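Local coordinates for protein Tae4 (Agrobacterium tumefaciens, PDB 6IJF) that probably acts as a type VI secretion system amidase effector that cuts the peptide part of the cell wall in rival bacteria, at residues T8-Y13 and H20-S25; F30-W35 and F56-I61; I50-A55 and G131-V136; A106-G111 and C149-E154; A88-M91 and S95-G98. One frame throughout, in Å; residues are numbered along the deposited sequence.

How the interactions relate
Interaction 3 lies almost at the centre of the chain, where helix 48-58 packs on strand 131-137 of the five-stranded antiparallel sheet. Centre to centre, interactions 1 and 2 are about 10 and 12 Å from it and touch it; interaction 2 shares helix 48-58. Interaction 5 is about 13 Å from it, centre to centre, and interaction 4 about 17 Å, meeting it through Tyr150 and His132. Along the chain, interaction 1 closes before interaction 2 opens, the segments of 2 and 3 alternate, and 5, which falls within the long connection that 3 closes, precedes 4. The N-terminal helices thus pack against helix 48-58 of a papain-like core that probably carries the active site.

Interaction 1: T8-Y13 and H20-S25; sequences TLYSNY and HPNYLS
Tyr13 and Asn22 mark the closest backbone approach, CA to CA 6.9 Å, where the chain leaving helix 6-11 faces a type I beta turn from His20 to Tyr23. The main polar link is between two rings: Tyr10 OH and His20 NE2 are 2.7 Å apart in a nearly straight hydrogen bond (172°), with the hydroxyl arriving at the edge of the imidazole. The Tyr10 ring, its CG set opposite the backbone N by a chi1 of -166°, reaches out from the last helical turn to meet His20, whose side chain comes from the opposite direction. The rings themselves meet obliquely, planes at 52°. On its other nitrogen the imidazole accepts a bond from its own turn, Asn22 N to His20 ND1 at 2.9 Å, so both ring nitrogens are gripped and the ring's rotation is largely fixed. Asn22 leans into the chain end beside it: its CB comes to 3.1 Å from Tyr13 O, and its ND2 lies 3.2 Å from both Tyr10 O and Tyr13 O. Arg137 adds a cation-pi contact to the Tyr10 ring, and His20 also packs on a basic side chain of another protein's chain. Behind the contact, Leu9 packs on helix 48-58 and strand 131-137, while Tyr13 lies against both, its hydroxyl bonded to Ser147.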
# COMPACT_ATOMS: atom_id res chain seq x y z
N THR C 8 -27.13 -11.48 -8.84
CA THR C 8 -27.02 -12.93 -9.13
C THR C 8 -25.62 -13.19 -9.69
O THR C 8 -24.94 -14.10 -9.21
CB THR C 8 -28.12 -13.40 -10.09
OG1 THR C 8 -29.37 -13.16 -9.45
CG2 THR C 8 -27.98 -14.85 -10.47
N LEU C 9 -25.21 -12.42 -10.70
CA LEU C 9 -23.88 -12.55 -11.34
C LEU C 9 -22.77 -12.46 -10.29
O LEU C 9 -21.90 -13.35 -10.27
CB LEU C 9 -23.77 -11.41 -12.35
CG LEU C 9 -22.59 -11.54 -13.30
CD1 LEU C 9 -22.70 -12.82 -14.15
CD2 LEU C 9 -22.52 -10.30 -14.19
N TYR C 10 -22.84 -11.47 -9.40
CA TYR C 10 -21.81 -11.19 -8.36
C TYR C 10 -21.77 -12.34 -7.35
O TYR C 10 -20.67 -12.84 -6.99
CB TYR C 10 -22.10 -9.86 -7.68
CG TYR C 10 -20.96 -9.33 -6.85
CD1 TYR C 10 -20.77 -9.69 -5.52
CD2 TYR C 10 -20.05 -8.44 -7.41
CE1 TYR C 10 -19.73 -9.18 -4.77
CE2 TYR C 10 -19.00 -7.93 -6.68
CZ TYR C 10 -18.83 -8.30 -5.36
OH TYR C 10 -17.75 -7.79 -4.71
N SER C 11 -22.94 -12.77 -6.88
CA SER C 11 -23.07 -13.92 -5.94
C SER C 11 -22.41 -15.17 -6.55
O SER C 11 -21.98 -16.03 -5.77
CB SER C 11 -24.52 -14.21 -5.59
OG SER C 11 -25.16 -14.87 -6.68
N ASN C 12 -22.36 -15.30 -7.88
CA ASN C 12 -21.79 -16.50 -8.55
C ASN C 12 -20.30 -16.35 -8.90
O ASN C 12 -19.73 -17.30 -9.49
CB ASN C 12 -22.62 -16.84 -9.79
CG ASN C 12 -23.94 -17.50 -9.43
OD1 ASN C 12 -24.97 -17.28 -10.08
ND2 ASN C 12 -23.90 -18.36 -8.42
N TYR C 13 -19.69 -15.20 -8.61
CA TYR C 13 -18.31 -14.89 -9.07
C TYR C 13 -17.29 -15.39 -8.04
O TYR C 13 -17.32 -14.98 -6.88
CB TYR C 13 -18.16 -13.39 -9.35
CG TYR C 13 -16.74 -12.99 -9.71
CD1 TYR C 13 -16.25 -13.12 -11.00
CD2 TYR C 13 -15.87 -12.53 -8.73
CE1 TYR C 13 -14.95 -12.78 -11.31
CE2 TYR C 13 -14.57 -12.15 -9.04
CZ TYR C 13 -14.10 -12.29 -10.34
OH TYR C 13 -12.79 -11.99 -10.60
N HIS C 20 -11.71 -11.01 -0.11
CA HIS C 20 -13.10 -10.96 -0.63
C HIS C 20 -13.91 -12.13 -0.08
O HIS C 20 -13.40 -13.24 0.02
CB HIS C 20 -13.09 -11.00 -2.16
CG HIS C 20 -14.40 -10.68 -2.78
ND1 HIS C 20 -15.37 -11.65 -3.00
CD2 HIS C 20 -14.91 -9.51 -3.23
CE1 HIS C 20 -16.42 -11.09 -3.55
NE2 HIS C 20 -16.16 -9.77 -3.72
N PRO C 21 -15.20 -11.95 0.27
CA PRO C 21 -16.02 -13.06 0.76
C PRO C 21 -16.09 -14.27 -0.19
O PRO C 21 -16.25 -15.36 0.28
CB PRO C 21 -17.43 -12.46 0.86
CG PRO C 21 -17.24 -10.97 0.93
CD PRO C 21 -15.93 -10.68 0.21
N ASN C 22 -15.97 -14.06 -1.50
CA ASN C 22 -16.08 -15.15 -2.52
C ASN C 22 -14.69 -15.60 -2.97
O ASN C 22 -14.63 -16.16 -4.09
CB ASN C 22 -16.81 -14.71 -3.79
CG ASN C 22 -18.26 -14.32 -3.60
OD1 ASN C 22 -18.90 -14.79 -2.66
ND2 ASN C 22 -18.79 -13.50 -4.50
N TYR C 23 -13.62 -15.37 -2.19
CA TYR C 23 -12.26 -15.87 -2.55
C TYR C 23 -12.29 -17.38 -2.83
O TYR C 23 -12.80 -18.17 -2.03
CB TYR C 23 -11.22 -15.61 -1.46
CG TYR C 23 -9.84 -16.21 -1.72
CD1 TYR C 23 -9.08 -15.83 -2.83
CD2 TYR C 23 -9.27 -17.11 -0.83
CE1 TYR C 23 -7.81 -16.37 -3.05
CE2 TYR C 23 -8.00 -17.64 -1.04
CZ TYR C 23 -7.26 -17.26 -2.14
OH TYR C 23 -6.00 -17.76 -2.36
N LEU C 24 -11.60 -17.78 -3.89
CA LEU C 24 -11.31 -19.17 -4.26
C LEU C 24 -9.96 -19.16 -4.97
O LEU C 24 -9.84 -18.41 -5.96
CB LEU C 24 -12.49 -19.61 -5.15
CG LEU C 24 -12.72 -21.11 -5.27
CD1 LEU C 24 -13.14 -21.68 -3.92
CD2 LEU C 24 -13.76 -21.40 -6.36
N SER C 25 -8.94 -19.82 -4.39
CA SER C 25 -7.56 -19.90 -4.92
C SER C 25 -7.58 -20.51 -6.32
O SER C 25 -8.59 -21.19 -6.67
CB SER C 25 -6.66 -20.73 -4.02
OG SER C 25 -7.09 -22.07 -4.06

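Interaction 2: F30-W35 and F56-I61; sequences FTEIGW and FVKSGI
Glu32 and Lys58 form a salt bridge, Lys58 NZ to Glu32 OE2 at 2.5 Å; so short a length is doubtful in itself, and no extra strength should be read from it. The carboxylate is used through one oxygen; OE1 of Glu32 stays 3.9 Å from Lys58 NZ. The two side chains approach from opposite directions, fully stretched: Glu32 leaves helix 26-33 with CG anti to its backbone N (chi1 -179°) and runs straight on, and Lys58 extends along its whole length beyond CG. The nearest aliphatic approach is Lys58 CE to Glu32 OE2 at 3.3 Å. Each side chain stands close to the C-terminal end of its helix, and both helices close with a Schellman motif on a positive-phi glycine. The residue just past the glycine reaches back, Trp35 N to Phe30 O (2.7 Å) and Ile61 N to Phe56 O (3.0 Å), while Gly34 N bonds to Thr31 O and Gly60 N to Val57 O. These helix ends would probably favour the charge of Lys58 and not that of Glu32, which the salt bridge offsets. Farther in, Ile33 CD1 sits over the centre of the Trp35 ring, 3.5 Å above its plane, and Ile33, Phe30 and Trp35 all pack on Ile50 of helix 48-58. Leu24 lies against Glu32. Two long, extended side chains thus tie the helices by a single charge pair at the partly exposed surface, with little apolar contact between them.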
# COMPACT_ATOMS: atom_id res chain seq x y z
N PHE C 30 -9.77 -24.38 -10.10
CA PHE C 30 -9.49 -25.38 -11.16
C PHE C 30 -10.04 -26.73 -10.69
O PHE C 30 -10.57 -27.48 -11.54
CB PHE C 30 -7.99 -25.41 -11.47
CG PHE C 30 -7.49 -24.31 -12.37
CD1 PHE C 30 -8.22 -23.15 -12.57
CD2 PHE C 30 -6.25 -24.42 -12.98
CE1 PHE C 30 -7.72 -22.13 -13.36
CE2 PHE C 30 -5.77 -23.41 -13.80
CZ PHE C 30 -6.50 -22.26 -13.99
N THR C 31 -9.96 -27.05 -9.38
CA THR C 31 -10.55 -28.31 -8.85
C THR C 31 -12.05 -28.29 -9.09
O THR C 31 -12.58 -29.29 -9.59
CB THR C 31 -10.18 -28.55 -7.38
OG1 THR C 31 -8.76 -28.56 -7.33
CG2 THR C 31 -10.72 -29.88 -6.86
N GLU C 32 -12.74 -27.19 -8.81
CA GLU C 32 -14.22 -27.18 -8.91
C GLU C 32 -14.61 -27.56 -10.34
O GLU C 32 -15.60 -28.30 -10.49
CB GLU C 32 -14.83 -25.83 -8.50
CG GLU C 32 -16.34 -25.83 -8.58
CD GLU C 32 -16.99 -24.53 -8.14
OE1 GLU C 32 -16.32 -23.77 -7.39
OE2 GLU C 32 -18.17 -24.31 -8.49
N ILE C 33 -13.87 -27.08 -11.35
CA ILE C 33 -14.29 -27.21 -12.78
C ILE C 33 -13.55 -28.37 -13.46
O ILE C 33 -13.83 -28.62 -14.65
CB ILE C 33 -14.12 -25.90 -13.55
CG1 ILE C 33 -12.66 -25.44 -13.63
CG2 ILE C 33 -15.02 -24.83 -12.95
CD1 ILE C 33 -12.46 -24.26 -14.56
N GLY C 34 -12.68 -29.07 -12.74
CA GLY C 34 -12.06 -30.31 -13.25
C GLY C 34 -10.81 -30.02 -14.06
O GLY C 34 -10.47 -30.83 -14.92
N TRP C 35 -10.12 -28.92 -13.78
CA TRP C 35 -8.89 -28.52 -14.51
C TRP C 35 -7.66 -28.69 -13.63
O TRP C 35 -6.72 -27.90 -13.78
CB TRP C 35 -8.99 -27.07 -14.97
CG TRP C 35 -10.02 -26.79 -16.00
CD1 TRP C 35 -11.09 -27.55 -16.38
CD2 TRP C 35 -10.07 -25.60 -16.79
NE1 TRP C 35 -11.80 -26.91 -17.35
CE2 TRP C 35 -11.20 -25.71 -17.62
CE3 TRP C 35 -9.27 -24.46 -16.87
CZ2 TRP C 35 -11.55 -24.71 -18.53
CZ3 TRP C 35 -9.61 -23.47 -17.77
CH2 TRP C 35 -10.74 -23.60 -18.58
N PHE C 56 -21.09 -16.04 -15.18
CA PHE C 56 -22.17 -16.02 -16.22
C PHE C 56 -22.83 -17.41 -16.31
O PHE C 56 -24.07 -17.49 -16.15
CB PHE C 56 -21.63 -15.53 -17.57
CG PHE C 56 -21.65 -14.03 -17.70
CD1 PHE C 56 -22.82 -13.37 -18.02
CD2 PHE C 56 -20.54 -13.26 -17.39
CE1 PHE C 56 -22.87 -11.98 -18.12
CE2 PHE C 56 -20.59 -11.87 -17.47
CZ PHE C 56 -21.75 -11.24 -17.86
N VAL C 57 -22.04 -18.45 -16.50
CA VAL C 57 -22.55 -19.85 -16.59
C VAL C 57 -23.44 -20.16 -15.40
O VAL C 57 -24.56 -20.59 -15.61
CB VAL C 57 -21.39 -20.85 -16.68
CG1 VAL C 57 -21.88 -22.27 -16.45
CG2 VAL C 57 -20.67 -20.72 -18.00
N LYS C 58 -22.99 -19.89 -14.17
CA LYS C 58 -23.77 -20.26 -12.96
C LYS C 58 -25.02 -19.39 -12.86
O LYS C 58 -25.96 -19.79 -12.13
CB LYS C 58 -22.91 -20.13 -11.70
CG LYS C 58 -21.89 -21.25 -11.57
CD LYS C 58 -21.25 -21.22 -10.22
CE LYS C 58 -20.15 -22.25 -10.13
NZ LYS C 58 -19.63 -22.32 -8.75
N SER C 59 -25.05 -18.26 -13.57
CA SER C 59 -26.24 -17.37 -13.61
C SER C 59 -27.14 -17.77 -14.79
O SER C 59 -28.08 -17.05 -15.05
CB SER C 59 -25.85 -15.91 -13.65
OG SER C 59 -24.96 -15.59 -12.59
N GLY C 60 -26.82 -18.87 -15.48
CA GLY C 60 -27.67 -19.43 -16.56
C GLY C 60 -27.37 -18.81 -17.91
O GLY C 60 -28.21 -18.92 -18.81
N ILE C 61 -26.19 -18.21 -18.08
CA ILE C 61 -25.78 -17.58 -19.37
C ILE C 61 -24.53 -18.32 -19.85
O ILE C 61 -23.45 -18.14 -19.26
CB ILE C 61 -25.54 -16.07 -19.19
CG1 ILE C 61 -26.72 -15.38 -18.50
CG2 ILE C 61 -25.19 -15.41 -20.52
CD1 ILE C 61 -26.54 -13.90 -18.28

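Interaction 3: I50-A55 and G131-V136; sequences IRVSIA and GHIDLV
Val52, on the central helix 48-58, packs on strand 131-137 at Ile133 and Asp134, the helix-on-sheet core of this amidase fold. The contact is made by one methyl. Val52 CG2, held beside its backbone N and anti to the carbonyl carbon, lies 3.8 Å from Ile133 O, 3.9 Å from Asp134 N and 4.1 Å from Ile133 CG2, so the valine rests on the strand's main chain as much as on a side chain. The Asp134 side chain leaves the strand on the side away from the helix. His132 NE2 donates to Asp134 OD2 (2.8 Å, 157°), which it meets from the anti side and 31° out of the carboxylate plane; Leu135 N donates to the anti lone pair of Asp134 OD1 at 2.8 Å. The backbone N atoms of Ser147 and Ala148 also bond to OD2, fixing the carboxylate. With Cys48 at the start of the helix, this pair is consistent with the Cys-His-Asp triad of a papain-like peptidase fold.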
# COMPACT_ATOMS: atom_id res chain seq x y z
N ILE C 50 -11.67 -16.86 -16.90
CA ILE C 50 -12.28 -18.09 -16.29
C ILE C 50 -13.28 -17.69 -15.20
O ILE C 50 -14.43 -18.18 -15.18
CB ILE C 50 -11.19 -19.02 -15.72
CG1 ILE C 50 -10.22 -19.47 -16.81
CG2 ILE C 50 -11.80 -20.20 -14.99
CD1 ILE C 50 -8.93 -20.06 -16.27
N ARG C 51 -12.87 -16.79 -14.31
CA ARG C 51 -13.70 -16.40 -13.14
C ARG C 51 -14.96 -15.69 -13.65
O ARG C 51 -16.07 -16.00 -13.18
CB ARG C 51 -12.87 -15.58 -12.15
CG ARG C 51 -11.74 -16.38 -11.53
CD ARG C 51 -10.79 -15.55 -10.68
NE ARG C 51 -9.73 -16.35 -10.11
CZ ARG C 51 -9.84 -17.05 -8.98
NH1 ARG C 51 -10.98 -17.04 -8.31
NH2 ARG C 51 -8.79 -17.70 -8.51
N VAL C 52 -14.82 -14.78 -14.62
CA VAL C 52 -16.01 -14.07 -15.17
C VAL C 52 -16.90 -15.05 -15.96
O VAL C 52 -18.15 -14.98 -15.79
CB VAL C 52 -15.63 -12.81 -15.98
CG1 VAL C 52 -16.86 -12.25 -16.70
CG2 VAL C 52 -15.00 -11.75 -15.08
N SER C 53 -16.32 -15.94 -16.76
CA SER C 53 -17.08 -17.02 -17.48
C SER C 53 -17.95 -17.80 -16.50
O SER C 53 -19.17 -17.93 -16.73
CB SER C 53 -16.17 -17.96 -18.22
OG SER C 53 -15.42 -17.31 -19.21
N ILE C 54 -17.38 -18.23 -15.37
CA ILE C 54 -18.09 -19.08 -14.36
C ILE C 54 -19.26 -18.30 -13.76
O ILE C 54 -20.37 -18.88 -13.64
CB ILE C 54 -17.10 -19.57 -13.30
CG1 ILE C 54 -16.21 -20.64 -13.91
CG2 ILE C 54 -17.83 -20.06 -12.06
CD1 ILE C 54 -14.96 -20.93 -13.13
N ALA C 55 -19.06 -17.02 -13.45
CA ALA C 55 -20.13 -16.16 -12.92
C ALA C 55 -21.34 -16.18 -13.88
O ALA C 55 -22.50 -16.33 -13.40
CB ALA C 55 -19.62 -14.76 -12.68
N GLY C 131 -5.17 -7.85 -20.78
CA GLY C 131 -5.61 -7.01 -19.66
C GLY C 131 -6.44 -7.82 -18.69
O GLY C 131 -6.18 -9.02 -18.54
N HIS C 132 -7.34 -7.16 -17.97
CA HIS C 132 -8.06 -7.74 -16.81
C HIS C 132 -9.54 -7.49 -17.01
O HIS C 132 -9.93 -6.36 -17.35
CB HIS C 132 -7.55 -7.14 -15.50
CG HIS C 132 -8.21 -7.68 -14.29
ND1 HIS C 132 -8.02 -8.98 -13.89
CD2 HIS C 132 -9.08 -7.12 -13.41
CE1 HIS C 132 -8.75 -9.21 -12.80
NE2 HIS C 132 -9.39 -8.07 -12.47
N ILE C 133 -10.34 -8.53 -16.81
CA ILE C 133 -11.82 -8.39 -16.81
C ILE C 133 -12.36 -8.84 -15.46
O ILE C 133 -11.77 -9.77 -14.85
CB ILE C 133 -12.42 -9.16 -18.01
CG1 ILE C 133 -13.87 -8.77 -18.21
CG2 ILE C 133 -12.19 -10.67 -17.88
CD1 ILE C 133 -14.43 -9.21 -19.54
N ASP C 134 -13.39 -8.16 -14.97
CA ASP C 134 -13.79 -8.29 -13.56
C ASP C 134 -15.20 -7.73 -13.43
O ASP C 134 -15.74 -7.22 -14.42
CB ASP C 134 -12.79 -7.55 -12.64
CG ASP C 134 -12.65 -8.11 -11.24
OD1 ASP C 134 -13.61 -8.70 -10.73
OD2 ASP C 134 -11.54 -8.04 -10.70
N LEU C 135 -15.76 -7.88 -12.24
CA LEU C 135 -17.03 -7.23 -11.83
C LEU C 135 -16.69 -6.07 -10.92
O LEU C 135 -15.76 -6.17 -10.11
CB LEU C 135 -17.94 -8.21 -11.07
CG LEU C 135 -18.27 -9.52 -11.81
CD1 LEU C 135 -19.29 -10.31 -11.05
CD2 LEU C 135 -18.73 -9.27 -13.24
N VAL C 136 -17.42 -4.99 -11.05
CA VAL C 136 -17.11 -3.76 -10.28
C VAL C 136 -18.39 -3.25 -9.63
O VAL C 136 -19.47 -3.38 -10.24
CB VAL C 136 -16.43 -2.71 -11.18
CG1 VAL C 136 -17.30 -2.27 -12.35
CG2 VAL C 136 -15.96 -1.50 -10.36

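Interaction 4: A106-G111 and C149-E154; sequences ATARNG and CYYNSE
Ala108 and Arg109 meet Tyr151 by van der Waals packing. Ala108 CB touches Tyr151 CE2 at 3.8 Å, coming obliquely to the ring. Arg109 presents its backbone: its N lies at the ring edge, in plane, 3.7 Å from Tyr151 CE2, and its CA is 3.6 Å from Tyr151 OH. Arg109 CB adds a contact of 3.8 Å to the same Tyr151 OH. The tyrosine thus inserts the hydroxyl end of its ring beside the first turn of helix 108-112. A chi1 of -82° points the ring at the helix, whose Ala108 CA is 7.9 Å from Tyr151 CA. Tyr151 occupies a type I beta turn from Tyr150 to Ser153, closed by Ser153 N to Tyr150 O at 3.1 Å, in the connection between strands 144-145 and 155-160 of the sheet; the Cys145-Cys149 disulfide ties the beginning of that connection to the short strand. Among polar links, the helix is started by Gly111 N to Thr107 O, 2.8 Å, while none crosses between 106-111 and 149-154. The phenol hydroxyl bonds instead to Thr143 OG1, which holds the ring's far end. Arg109 bends at chi3 (75°) and carries its guanidinium away from the tyrosine, where NH1 bonds to the backbone of another protein's chain. That same chain packs an apolar side chain on Tyr151.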
# COMPACT_ATOMS: atom_id res chain seq x y z
N ALA C 106 -8.15 8.55 -15.92
CA ALA C 106 -8.54 9.79 -15.20
C ALA C 106 -10.07 9.92 -15.17
O ALA C 106 -10.55 10.73 -14.34
CB ALA C 106 -7.90 11.02 -15.80
N THR C 107 -10.83 9.15 -15.98
CA THR C 107 -12.32 9.30 -16.06
C THR C 107 -13.10 8.06 -15.57
O THR C 107 -14.29 8.22 -15.29
CB THR C 107 -12.75 9.69 -17.46
OG1 THR C 107 -12.28 8.76 -18.44
CG2 THR C 107 -12.25 11.08 -17.79
N ALA C 108 -12.48 6.89 -15.44
CA ALA C 108 -13.23 5.65 -15.18
C ALA C 108 -13.96 5.72 -13.83
O ALA C 108 -15.07 5.18 -13.75
CB ALA C 108 -12.34 4.43 -15.29
N ARG C 109 -13.38 6.31 -12.79
CA ARG C 109 -14.03 6.29 -11.44
C ARG C 109 -15.35 7.09 -11.48
O ARG C 109 -16.38 6.55 -11.01
CB ARG C 109 -13.11 6.79 -10.32
CG ARG C 109 -13.70 6.62 -8.94
CD ARG C 109 -12.96 7.40 -7.89
NE ARG C 109 -13.27 8.81 -7.97
CZ ARG C 109 -12.48 9.74 -8.48
NH1 ARG C 109 -11.27 9.46 -8.93
NH2 ARG C 109 -12.90 10.99 -8.48
N ASN C 110 -15.33 8.31 -12.01
CA ASN C 110 -16.55 9.16 -12.11
C ASN C 110 -17.47 8.65 -13.22
O ASN C 110 -18.70 8.75 -13.05
CB ASN C 110 -16.19 10.64 -12.31
CG ASN C 110 -15.74 11.29 -11.02
OD1 ASN C 110 -16.01 10.79 -9.93
ND2 ASN C 110 -15.06 12.41 -11.15
N GLY C 111 -16.91 8.09 -14.29
CA GLY C 111 -17.67 7.41 -15.36
C GLY C 111 -18.55 6.27 -14.84
O GLY C 111 -19.74 6.26 -15.16
N CYS C 149 -8.49 -4.08 -9.57
CA CYS C 149 -8.69 -2.96 -10.53
C CYS C 149 -7.31 -2.58 -11.10
O CYS C 149 -6.31 -2.69 -10.37
CB CYS C 149 -9.39 -1.77 -9.86
SG CYS C 149 -8.34 -1.10 -8.57
N TYR C 150 -7.23 -2.18 -12.37
CA TYR C 150 -5.96 -1.81 -13.04
C TYR C 150 -6.16 -0.48 -13.77
O TYR C 150 -6.27 -0.43 -14.99
CB TYR C 150 -5.51 -2.90 -14.02
CG TYR C 150 -4.94 -4.09 -13.32
CD1 TYR C 150 -3.61 -4.11 -12.93
CD2 TYR C 150 -5.72 -5.20 -13.05
CE1 TYR C 150 -3.06 -5.21 -12.31
CE2 TYR C 150 -5.18 -6.31 -12.41
CZ TYR C 150 -3.85 -6.32 -12.06
OH TYR C 150 -3.35 -7.40 -11.39
N TYR C 151 -6.28 0.60 -13.01
CA TYR C 151 -6.46 1.95 -13.58
C TYR C 151 -5.16 2.39 -14.28
O TYR C 151 -5.23 3.34 -15.03
CB TYR C 151 -6.87 2.95 -12.50
CG TYR C 151 -8.33 2.98 -12.16
CD1 TYR C 151 -8.96 1.90 -11.54
CD2 TYR C 151 -9.08 4.12 -12.39
CE1 TYR C 151 -10.30 1.95 -11.20
CE2 TYR C 151 -10.41 4.18 -12.04
CZ TYR C 151 -11.03 3.10 -11.44
OH TYR C 151 -12.35 3.17 -11.10
N ASN C 152 -4.08 1.61 -14.20
CA ASN C 152 -2.84 1.91 -14.97
C ASN C 152 -3.03 1.48 -16.44
O ASN C 152 -2.09 1.64 -17.21
CB ASN C 152 -1.59 1.30 -14.32
CG ASN C 152 -1.59 -0.21 -14.21
OD1 ASN C 152 -2.64 -0.82 -14.00
ND2 ASN C 152 -0.42 -0.83 -14.30
N SER C 153 -4.22 1.03 -16.84
CA SER C 153 -4.48 0.50 -18.19
C SER C 153 -4.69 1.66 -19.18
O SER C 153 -4.98 2.78 -18.75
CB SER C 153 -5.63 -0.50 -18.18
OG SER C 153 -6.88 0.15 -18.07
N GLU C 154 -4.57 1.37 -20.48
CA GLU C 154 -4.72 2.34 -21.60
C GLU C 154 -6.18 2.78 -21.73
O GLU C 154 -6.46 4.00 -21.81
CB GLU C 154 -4.21 1.70 -22.89
CG GLU C 154 -4.35 2.58 -24.12
CD GLU C 154 -3.73 1.98 -25.37
OE1 GLU C 154 -4.04 0.80 -25.67
OE2 GLU C 154 -2.95 2.69 -26.06

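Interaction 5: A88-M91 and S95-G98; sequences ATLM and SYLG. With SO4 (sulfate ion), chain F.
Leu90 sets a methyl squarely on the face of Tyr96: CD2 stands 3.4 Å from the ring centroid and 8° off the ring normal, a close CH-pi contact. Its chi1 of 179° swings the branch toward Tyr96, and an unusual chi2 of 138° turns CD2 over the ring. Alongside, Met91 and Leu97 point the same way, Met91 SD lying 3.8 Å from Leu97 CD2; the methionine folds at chi2 and chi3 so that its methyl also nears the tyrosine. Both contacts are positioned by the main chain. Met91 O accepts a hydrogen bond from Leu97 N (2.8 Å) and a weak one from Gly98 N at 3.3 Å, so the chain that leaves helix 84-92 turns back onto a carbonyl of its last turn. Leu97 CB is drawn to 3.2 Å from the same Met91 O. The Tyr96 ring is fixed at its far end too, its hydroxyl bonded to Asn62 O and Val64 N. At the turn itself Ser95 holds a sulfate, probably from the crystallisation liquor: Ser95 N bonds to sulfate O2 (3.1 Å) and Ser95 OG to sulfate O3 (3.0 Å); Thr94 OG1 and Arg93 NH1 also bond to it. Beyond this, Met91 and Leu97 lean on Trp159 of strand 155-160, Ala88 packs on Trp157 of that strand, and Tyr96 lies against Met2 and Ile61, joining helix 84-92 to the N-terminus and to the loop after helix 48-58.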
# COMPACT_ATOMS: atom_id res chain seq x y z
N ALA C 88 -13.77 -10.23 -23.63
CA ALA C 88 -14.21 -8.80 -23.72
C ALA C 88 -14.91 -8.56 -25.08
O ALA C 88 -15.96 -7.94 -25.11
CB ALA C 88 -13.01 -7.89 -23.56
N THR C 89 -14.34 -9.12 -26.15
CA THR C 89 -14.94 -9.14 -27.52
C THR C 89 -16.34 -9.77 -27.48
O THR C 89 -17.30 -9.15 -27.97
CB THR C 89 -13.98 -9.86 -28.47
OG1 THR C 89 -12.76 -9.12 -28.43
CG2 THR C 89 -14.53 -9.97 -29.88
N LEU C 90 -16.48 -10.94 -26.88
CA LEU C 90 -17.77 -11.65 -26.80
C LEU C 90 -18.78 -10.81 -26.05
O LEU C 90 -19.96 -10.74 -26.47
CB LEU C 90 -17.53 -12.99 -26.10
CG LEU C 90 -18.76 -13.87 -25.91
CD1 LEU C 90 -18.38 -15.31 -26.22
CD2 LEU C 90 -19.32 -13.76 -24.50
N MET C 91 -18.37 -10.21 -24.93
CA MET C 91 -19.29 -9.44 -24.06
C MET C 91 -19.85 -8.25 -24.85
O MET C 91 -20.99 -7.82 -24.52
CB MET C 91 -18.58 -8.92 -22.80
CG MET C 91 -18.41 -10.00 -21.70
SD MET C 91 -20.00 -10.62 -21.16
CE MET C 91 -19.62 -12.35 -20.86
N SER C 95 -25.84 -9.67 -28.49
CA SER C 95 -26.53 -10.80 -27.82
C SER C 95 -26.01 -10.97 -26.39
O SER C 95 -26.64 -11.74 -25.64
CB SER C 95 -26.44 -12.10 -28.58
OG SER C 95 -25.10 -12.44 -28.82
N TYR C 96 -24.84 -10.43 -26.02
CA TYR C 96 -24.37 -10.45 -24.62
C TYR C 96 -24.68 -9.09 -23.98
O TYR C 96 -25.86 -8.84 -23.71
CB TYR C 96 -22.92 -10.93 -24.55
CG TYR C 96 -22.79 -12.42 -24.67
CD1 TYR C 96 -23.01 -13.24 -23.58
CD2 TYR C 96 -22.49 -13.02 -25.88
CE1 TYR C 96 -22.91 -14.62 -23.68
CE2 TYR C 96 -22.41 -14.40 -26.01
CZ TYR C 96 -22.60 -15.20 -24.90
OH TYR C 96 -22.50 -16.55 -24.99
N LEU C 97 -23.67 -8.23 -23.76
CA LEU C 97 -23.85 -6.97 -23.00
C LEU C 97 -23.96 -5.76 -23.94
O LEU C 97 -24.41 -4.70 -23.45
CB LEU C 97 -22.67 -6.83 -22.04
CG LEU C 97 -22.86 -7.29 -20.60
CD1 LEU C 97 -23.66 -8.57 -20.50
CD2 LEU C 97 -21.51 -7.42 -19.89
N GLY C 98 -23.54 -5.91 -25.20
CA GLY C 98 -23.55 -4.81 -26.17
C GLY C 98 -22.38 -3.86 -25.97
O GLY C 98 -21.37 -4.27 -25.33
S SO4 F . -24.16 -11.16 -32.25
O1 SO4 F . -24.97 -11.33 -33.43
O2 SO4 F . -24.80 -10.23 -31.36
O3 SO4 F . -24.00 -12.44 -31.60
O4 SO4 F . -22.88 -10.62 -32.63